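Local coordinates for DinB-like domain-containing protein (Enterococcus faecalis, PDB 3CEX), which is of unknown function but adopts the DinB-like helical fold, a scaffold that supports metal-dependent enzymes, such as thiol transferases, among its relatives, at residues Val6-Leu9 with Ser10-Leu14; Val133-Lys136 with Asn137-Pro140; Ile152-Ala155 with Val156-Gly160. All blocks are in the same frame, centred on the assembly; numbering follows the deposited sequence. Where two conformers were deposited one is given.

In the fold
From the N terminus, the three contacts come in series and none nests within or crosses another, since each joins residues next to one another in the chain. Interaction 1 covers the lead-in at Val6 and Thr7 and roughly the first two turns of helix 8-25. Interaction 2 rounds the corner between the antiparallel strands 133-135 and 142-143, its centre about 24 Å from that of interaction 1 and 23 Å from that of interaction 3. Interaction 3 lies within helix 144-170. The two helical contacts touch: Leu14 CD1 packs 3.7 Å from Ala155 CB, so helices 8-25 and 144-170 lie together, and both face the second subunit. The hairpin stands apart at the surface.

Interaction 1 of 3, residues Val6-Leu9 with Ser10-Leu14; sequences VTQL and SSETL
Thr13 reaches back along helix 8-25 to the carbonyl of Leu9 with both its hydroxyl and its amide, the hydroxyl bond to the carbonyl four residues back being a standard helix feature. OG1 donates at 2.8 Å to Leu9 O from above the carbonyl plane, while Thr13 N donates to the same Leu9 O at 2.9 Å from the opposite face. A chi1 of -56° sets OG1 beside the backbone nitrogen, folded onto the preceding turn.

One residue earlier in each segment, Gln8 and Glu12 slant across each other. In the Gln8 conformer given, NE2 donates to Glu12 OE2 at 2.8 Å on the syn side but well out of the carboxylate plane; the amide and carboxylate planes are 65° apart. Gln8 has two deposited conformers, so the link's occupancy is uncertain. Glu12 OE1 bonds Gln145 of the second subunit. This is the N-terminal start of the helix: the i to i+4 bonds begin with Ser11 N to Thr7 O, and a water bridges Val6 O, at 2.7 Å, and Ser10 N, at 2.9 Å. When the Gln8 bond is made, Glu12 divides its carboxylate between its own helix and the dimer interface, which would restrain its rotation and probably spread its negative charge.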
loop_
_atom_site.group_PDB
_atom_site.type_symbol
_atom_site.label_atom_id
_atom_site.label_comp_id
_atom_site.label_asym_id
_atom_site.label_seq_id
_atom_site.Cartn_x
_atom_site.Cartn_y
_atom_site.Cartn_z
ATOM N N VAL A 6 0.578 17.434 -10.863
ATOM C CA VAL A 6 1.005 16.066 -11.175
ATOM C C VAL A 6 1.154 15.179 -9.901
ATOM O O VAL A 6 1.188 13.945 -9.974
ATOM C CB VAL A 6 2.287 16.048 -12.081
ATOM C CG1 VAL A 6 2.069 16.892 -13.368
ATOM C CG2 VAL A 6 3.507 16.534 -11.318
ATOM N N THR A 7 1.218 15.820 -8.745
ATOM C CA THR A 7 1.312 15.153 -7.462
ATOM C C THR A 7 -0.051 15.000 -6.735
ATOM O O THR A 7 -0.100 14.429 -5.644
ATOM C CB THR A 7 2.266 15.953 -6.535
ATOM O OG1 THR A 7 1.759 17.283 -6.367
ATOM C CG2 THR A 7 3.747 16.002 -7.116
ATOM N N GLN A 8 -1.142 15.523 -7.295
ATOM C CA GLN A 8 -2.434 15.512 -6.562
ATOM C C GLN A 8 -2.938 14.084 -6.292
ATOM O O GLN A 8 -3.359 13.761 -5.159
ATOM C CB GLN A 8 -3.530 16.330 -7.274
ATOM C CG GLN A 8 -4.956 16.031 -6.733
ATOM C CD GLN A 8 -6.014 17.043 -7.155
ATOM O OE1 GLN A 8 -5.704 18.094 -7.712
ATOM N NE2 GLN A 8 -7.278 16.713 -6.901
ATOM N N LEU A 9 -2.924 13.230 -7.300
ATOM C CA LEU A 9 -3.362 11.844 -7.066
ATOM C C LEU A 9 -2.504 11.087 -6.018
ATOM O O LEU A 9 -3.064 10.325 -5.212
ATOM C CB LEU A 9 -3.523 11.048 -8.373
ATOM C CG LEU A 9 -4.577 11.496 -9.401
ATOM C CD1 LEU A 9 -4.614 10.569 -10.621
ATOM C CD2 LEU A 9 -5.929 11.571 -8.759
ATOM N N SER A 10 -1.186 11.302 -6.007
ATOM C CA SER A 10 -0.305 10.724 -4.955
ATOM C C SER A 10 -0.686 11.206 -3.575
ATOM O O SER A 10 -0.679 10.436 -2.602
ATOM C CB SER A 10 1.176 11.070 -5.203
ATOM O OG SER A 10 1.609 10.566 -6.452
ATOM N N SER A 11 -1.055 12.482 -3.493
ATOM C CA SER A 11 -1.521 13.090 -2.264
ATOM C C SER A 11 -2.834 12.460 -1.737
ATOM O O SER A 11 -2.998 12.200 -0.527
ATOM C CB SER A 11 -1.692 14.595 -2.503
ATOM O OG SER A 11 -1.753 15.259 -1.292
ATOM N N GLU A 12 -3.773 12.221 -2.637
ATOM C CA GLU A 12 -5.014 11.564 -2.269
ATOM C C GLU A 12 -4.763 10.095 -1.888
ATOM O O GLU A 12 -5.439 9.546 -1.013
ATOM C CB GLU A 12 -6.033 11.727 -3.403
ATOM C CG GLU A 12 -6.375 13.210 -3.592
ATOM C CD GLU A 12 -7.285 13.514 -4.750
ATOM O OE1 GLU A 12 -7.692 12.579 -5.478
ATOM O OE2 GLU A 12 -7.587 14.732 -4.943
ATOM N N THR A 13 -3.774 9.467 -2.503
ATOM C CA THR A 13 -3.401 8.085 -2.150
ATOM C C THR A 13 -2.801 7.982 -0.728
ATOM O O THR A 13 -3.095 6.996 0.044
ATOM C CB THR A 13 -2.410 7.492 -3.207
ATOM O OG1 THR A 13 -3.009 7.581 -4.509
ATOM C CG2 THR A 13 -2.067 6.021 -2.923
ATOM N N LEU A 14 -1.921 8.933 -0.393
ATOM C CA LEU A 14 -1.418 9.051 0.977
ATOM C C LEU A 14 -2.540 9.236 2.018
ATOM O O LEU A 14 -2.498 8.622 3.118
ATOM C CB LEU A 14 -0.362 10.177 1.049
ATOM C CG LEU A 14 0.329 10.398 2.402
ATOM C CD1 LEU A 14 1.108 9.148 2.832
ATOM C CD2 LEU A 14 1.291 11.615 2.351
HETATM O O HOH W 1 0.235 11.869 -8.471
#

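Interaction 2 of 3, residues Val133-Lys136 with Asn137-Pro140; sequences VIDK and NWTP
Asp135 reaches over the turn that follows it and meets Asn137 and Trp138 with different atoms of one carboxylate. Its CB lies 3.9 Å from Trp138 CD1, the first point at which the side chain nears the indole. From CB, a chi1 of -168° swings CG away from the backbone nitrogen and toward the inside of the bend. CG comes within 3.3 Å of Trp138 CD1, in the plane of the ring and at its edge, with the carboxylate turned 85° against the indole.

The tip then divides. OD1 accepts the backbone N-H of Asn137 at 2.9 Å, a fairly straight bond (159°) that meets the anti side of the oxygen from well out of the carboxylate plane. A side-chain oxygen bonded to the amide two residues ahead defines an Asx turn. It leads from the end of strand 133-135 into the connection of a small beta hairpin, whose antiparallel strands are 133-135 and 142-143; Ile134 and Asp135 both face Val142, forming a classic beta bulge whose second residue, Asp135, also opens the turn.

The other oxygen, OD2, lies at the indole edge near the ring plane, where Trp138 NE1 donates to it at 2.9 Å in a bond that is weak because it is bent. The side-chain amide of Asn137 stands nearly perpendicular to the Asp135 carboxylate, and Asn137 CB comes within 3.5 Å of OD1. On the outer side of the bend, Lys136 CG passes 3.8 Å from Asn137 OD1 before the rest of the lysine chain leads away.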
loop_
_atom_site.group_PDB
_atom_site.type_symbol
_atom_site.label_atom_id
_atom_site.label_comp_id
_atom_site.label_asym_id
_atom_site.label_seq_id
_atom_site.Cartn_x
_atom_site.Cartn_y
_atom_site.Cartn_z
ATOM N N VAL A 133 18.373 14.449 -10.154
ATOM C CA VAL A 133 19.090 13.350 -9.497
ATOM C C VAL A 133 19.491 13.731 -8.060
ATOM O O VAL A 133 20.235 14.687 -7.828
ATOM C CB VAL A 133 20.323 12.892 -10.349
ATOM C CG1 VAL A 133 21.207 11.885 -9.594
ATOM C CG2 VAL A 133 19.851 12.298 -11.666
ATOM N N ILE A 134 19.001 12.972 -7.093
ATOM C CA ILE A 134 19.314 13.214 -5.687
ATOM C C ILE A 134 20.360 12.238 -5.134
ATOM O O ILE A 134 21.022 12.552 -4.134
ATOM C CB ILE A 134 18.050 13.254 -4.764
ATOM C CG1 ILE A 134 17.287 11.945 -4.762
ATOM C CG2 ILE A 134 17.082 14.405 -5.160
ATOM C CD1 ILE A 134 16.228 11.910 -3.727
ATOM N N ASP A 135 20.531 11.080 -5.783
ATOM C CA ASP A 135 21.621 10.156 -5.430
ATOM C C ASP A 135 22.152 9.464 -6.664
ATOM O O ASP A 135 21.516 8.567 -7.186
ATOM C CB ASP A 135 21.171 9.101 -4.401
ATOM C CG ASP A 135 22.360 8.323 -3.794
ATOM O OD1 ASP A 135 23.467 8.296 -4.386
ATOM O OD2 ASP A 135 22.178 7.728 -2.715
ATOM N N LYS A 136 23.348 9.854 -7.091
ATOM C CA LYS A 136 23.916 9.357 -8.335
ATOM C C LYS A 136 24.520 7.967 -8.167
ATOM O O LYS A 136 24.792 7.302 -9.155
ATOM C CB LYS A 136 24.974 10.326 -8.905
ATOM C CG LYS A 136 26.215 10.591 -8.000
ATOM C CD LYS A 136 27.066 11.816 -8.457
ATOM C CE LYS A 136 27.703 11.605 -9.820
ATOM N NZ LYS A 136 28.428 12.812 -10.360
ATOM N N ASN A 137 24.708 7.508 -6.931
ATOM C CA ASN A 137 25.503 6.289 -6.680
ATOM C C ASN A 137 24.680 4.989 -6.708
ATOM O O ASN A 137 24.989 4.027 -5.994
ATOM C CB ASN A 137 26.278 6.455 -5.369
ATOM C CG ASN A 137 27.295 7.587 -5.445
ATOM O OD1 ASN A 137 28.042 7.706 -6.412
ATOM N ND2 ASN A 137 27.318 8.425 -4.429
ATOM N N TRP A 138 23.641 4.991 -7.542
ATOM C CA TRP A 138 22.783 3.842 -7.810
ATOM C C TRP A 138 22.645 3.737 -9.306
ATOM O O TRP A 138 22.875 4.716 -10.006
ATOM C CB TRP A 138 21.402 4.060 -7.212
ATOM C CG TRP A 138 21.462 4.166 -5.748
ATOM C CD1 TRP A 138 21.749 5.285 -5.025
ATOM C CD2 TRP A 138 21.281 3.105 -4.800
ATOM N NE1 TRP A 138 21.740 4.993 -3.681
ATOM C CE2 TRP A 138 21.467 3.661 -3.515
ATOM C CE3 TRP A 138 20.980 1.738 -4.912
ATOM C CZ2 TRP A 138 21.354 2.902 -2.340
ATOM C CZ3 TRP A 138 20.868 0.981 -3.737
ATOM C CH2 TRP A 138 21.059 1.570 -2.475
ATOM N N THR A 139 22.274 2.552 -9.788
ATOM C CA THR A 139 21.926 2.345 -11.194
ATOM C C THR A 139 20.489 1.887 -11.237
ATOM O O THR A 139 20.181 0.817 -10.703
ATOM C CB THR A 139 22.762 1.247 -11.871
ATOM O OG1 THR A 139 24.126 1.377 -11.485
ATOM C CG2 THR A 139 22.633 1.332 -13.408
ATOM N N PRO A 140 19.592 2.698 -11.826
ATOM C CA PRO A 140 19.873 4.020 -12.370
ATOM C C PRO A 140 19.860 4.980 -11.185
ATOM O O PRO A 140 19.434 4.581 -10.087
ATOM C CB PRO A 140 18.691 4.271 -13.310
ATOM C CG PRO A 140 17.560 3.577 -12.671
ATOM C CD PRO A 140 18.158 2.377 -11.904
#

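Interaction 3 of 3, residues Ile152-Ala155 with Val156-Gly160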
loop_
_atom_site.group_PDB
_atom_site.type_symbol
_atom_site.label_atom_id
_atom_site.label_comp_id
_atom_site.label_asym_id
_atom_site.label_seq_id
_atom_site.Cartn_x
_atom_site.Cartn_y
_atom_site.Cartn_z
ATOM N N ILE A 152 5.413 7.310 -0.831
ATOM C CA ILE A 152 3.979 7.018 -0.875
ATOM C C ILE A 152 3.749 5.502 -0.812
ATOM O O ILE A 152 2.900 5.035 -0.046
ATOM C CB ILE A 152 3.302 7.555 -2.170
ATOM C CG1 ILE A 152 3.389 9.089 -2.277
ATOM C CG2 ILE A 152 1.843 7.122 -2.258
ATOM C CD1 ILE A 152 2.799 9.847 -1.110
ATOM N N ASP A 153 4.523 4.732 -1.587
ATOM C CA ASP A 153 4.443 3.242 -1.582
ATOM C C ASP A 153 4.623 2.637 -0.168
ATOM O O ASP A 153 3.879 1.749 0.253
ATOM C CB ASP A 153 5.469 2.674 -2.587
ATOM C CG ASP A 153 5.671 1.171 -2.480
ATOM O OD1 ASP A 153 4.690 0.451 -2.735
ATOM O OD2 ASP A 153 6.818 0.709 -2.154
ATOM N N ASP A 154 5.632 3.127 0.535
ATOM C CA ASP A 154 5.966 2.701 1.877
ATOM C C ASP A 154 4.813 2.933 2.833
ATOM O O ASP A 154 4.463 2.021 3.579
ATOM C CB ASP A 154 7.196 3.480 2.391
ATOM C CG ASP A 154 7.508 3.198 3.873
ATOM O OD1 ASP A 154 8.400 2.364 4.092
ATOM O OD2 ASP A 154 6.860 3.803 4.805
ATOM N N ALA A 155 4.253 4.148 2.823
ATOM C CA ALA A 155 3.150 4.471 3.714
ATOM C C ALA A 155 1.951 3.581 3.420
ATOM O O ALA A 155 1.373 2.999 4.367
ATOM C CB ALA A 155 2.757 5.964 3.658
ATOM N N VAL A 156 1.571 3.457 2.143
ATOM C CA VAL A 156 0.361 2.698 1.814
ATOM C C VAL A 156 0.563 1.230 2.159
ATOM O O VAL A 156 -0.287 0.590 2.775
ATOM C CB VAL A 156 -0.094 2.912 0.365
ATOM C CG1 VAL A 156 -1.322 2.055 0.011
ATOM C CG2 VAL A 156 -0.421 4.398 0.124
HETATM N N MSE A 157 1.694 0.679 1.753
HETATM C CA MSE A 157 1.944 -0.725 2.002
HETATM C C MSE A 157 1.986 -1.063 3.523
HETATM O O MSE A 157 1.481 -2.101 3.957
HETATM C CB MSE A 157 3.254 -1.082 1.290
HETATM C CG MSE A 157 3.783 -2.329 1.669
HETATM SE SE MSE A 157 5.093 -2.313 3.158
HETATM C CE MSE A 157 6.087 -3.630 2.178
ATOM N N HIS A 158 2.608 -0.203 4.320
ATOM C CA HIS A 158 2.573 -0.373 5.783
ATOM C C HIS A 158 1.189 -0.288 6.408
ATOM O O HIS A 158 0.927 -0.976 7.388
ATOM C CB HIS A 158 3.579 0.565 6.507
ATOM C CG HIS A 158 4.991 0.102 6.358
ATOM N ND1 HIS A 158 5.918 0.791 5.609
ATOM C CD2 HIS A 158 5.594 -1.056 6.731
ATOM C CE1 HIS A 158 7.064 0.116 5.605
ATOM N NE2 HIS A 158 6.892 -1.013 6.268
ATOM N N SER A 159 0.309 0.507 5.820
ATOM C CA SER A 159 -1.085 0.617 6.311
ATOM C C SER A 159 -1.819 -0.721 6.114
ATOM O O SER A 159 -2.560 -1.165 6.991
ATOM C CB SER A 159 -1.800 1.823 5.666
ATOM O OG SER A 159 -2.171 1.593 4.315
ATOM N N GLY A 160 -1.530 -1.424 5.007
ATOM C CA GLY A 160 -2.034 -2.764 4.794
ATOM C C GLY A 160 -1.509 -3.739 5.811
ATOM O O GLY A 160 -2.265 -4.563 6.338
#
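Helix 144-170, a long helix of the DinB-like bundle, carries this contact, in which Asp154 and His158 meet one turn apart. The backbone oxygen of Asp154 takes two donors from the histidine: the amide, His158 N to Asp154 O at 3.0 Å, and the ring, His158 ND1 to Asp154 O at 2.8 Å. The ring bond is weak, for its N-H...O angle is only 127°. A chi1 of -75° brings the imidazole back beside the backbone nitrogen and over the preceding turn. Asp154 presents its carboxylate at the ring edge, with CG in the ring plane, OD1 3.0 Å from His158 CE1 and the two planes 58° apart. Selenomethionine Met157 puts SE over the ring centre on one face.

In the fold, His158 packs on Leu47 and Thr51 of helix 44-62: its ring meets His50 edge-to-face, and His50 NE2 makes a weak hydrogen bond to Asp154 OD1. Histidines often bind a metal in DinB relatives, and the pairing of His50 and His158 is consistent with such a site; in this crystal His158 NE2 bonds a glycerol, probably from the crystallisation liquor.

Elsewhere, Ile152 CG2 and Val156 CG2 touch at 4.3 Å, and Ser159 OG donates to Val156 O at 2.6 Å while also bonding Arg20 of its own chain. Asp153 turns to the dimer interface, where OD2 forms a salt bridge with Arg20 of the second subunit.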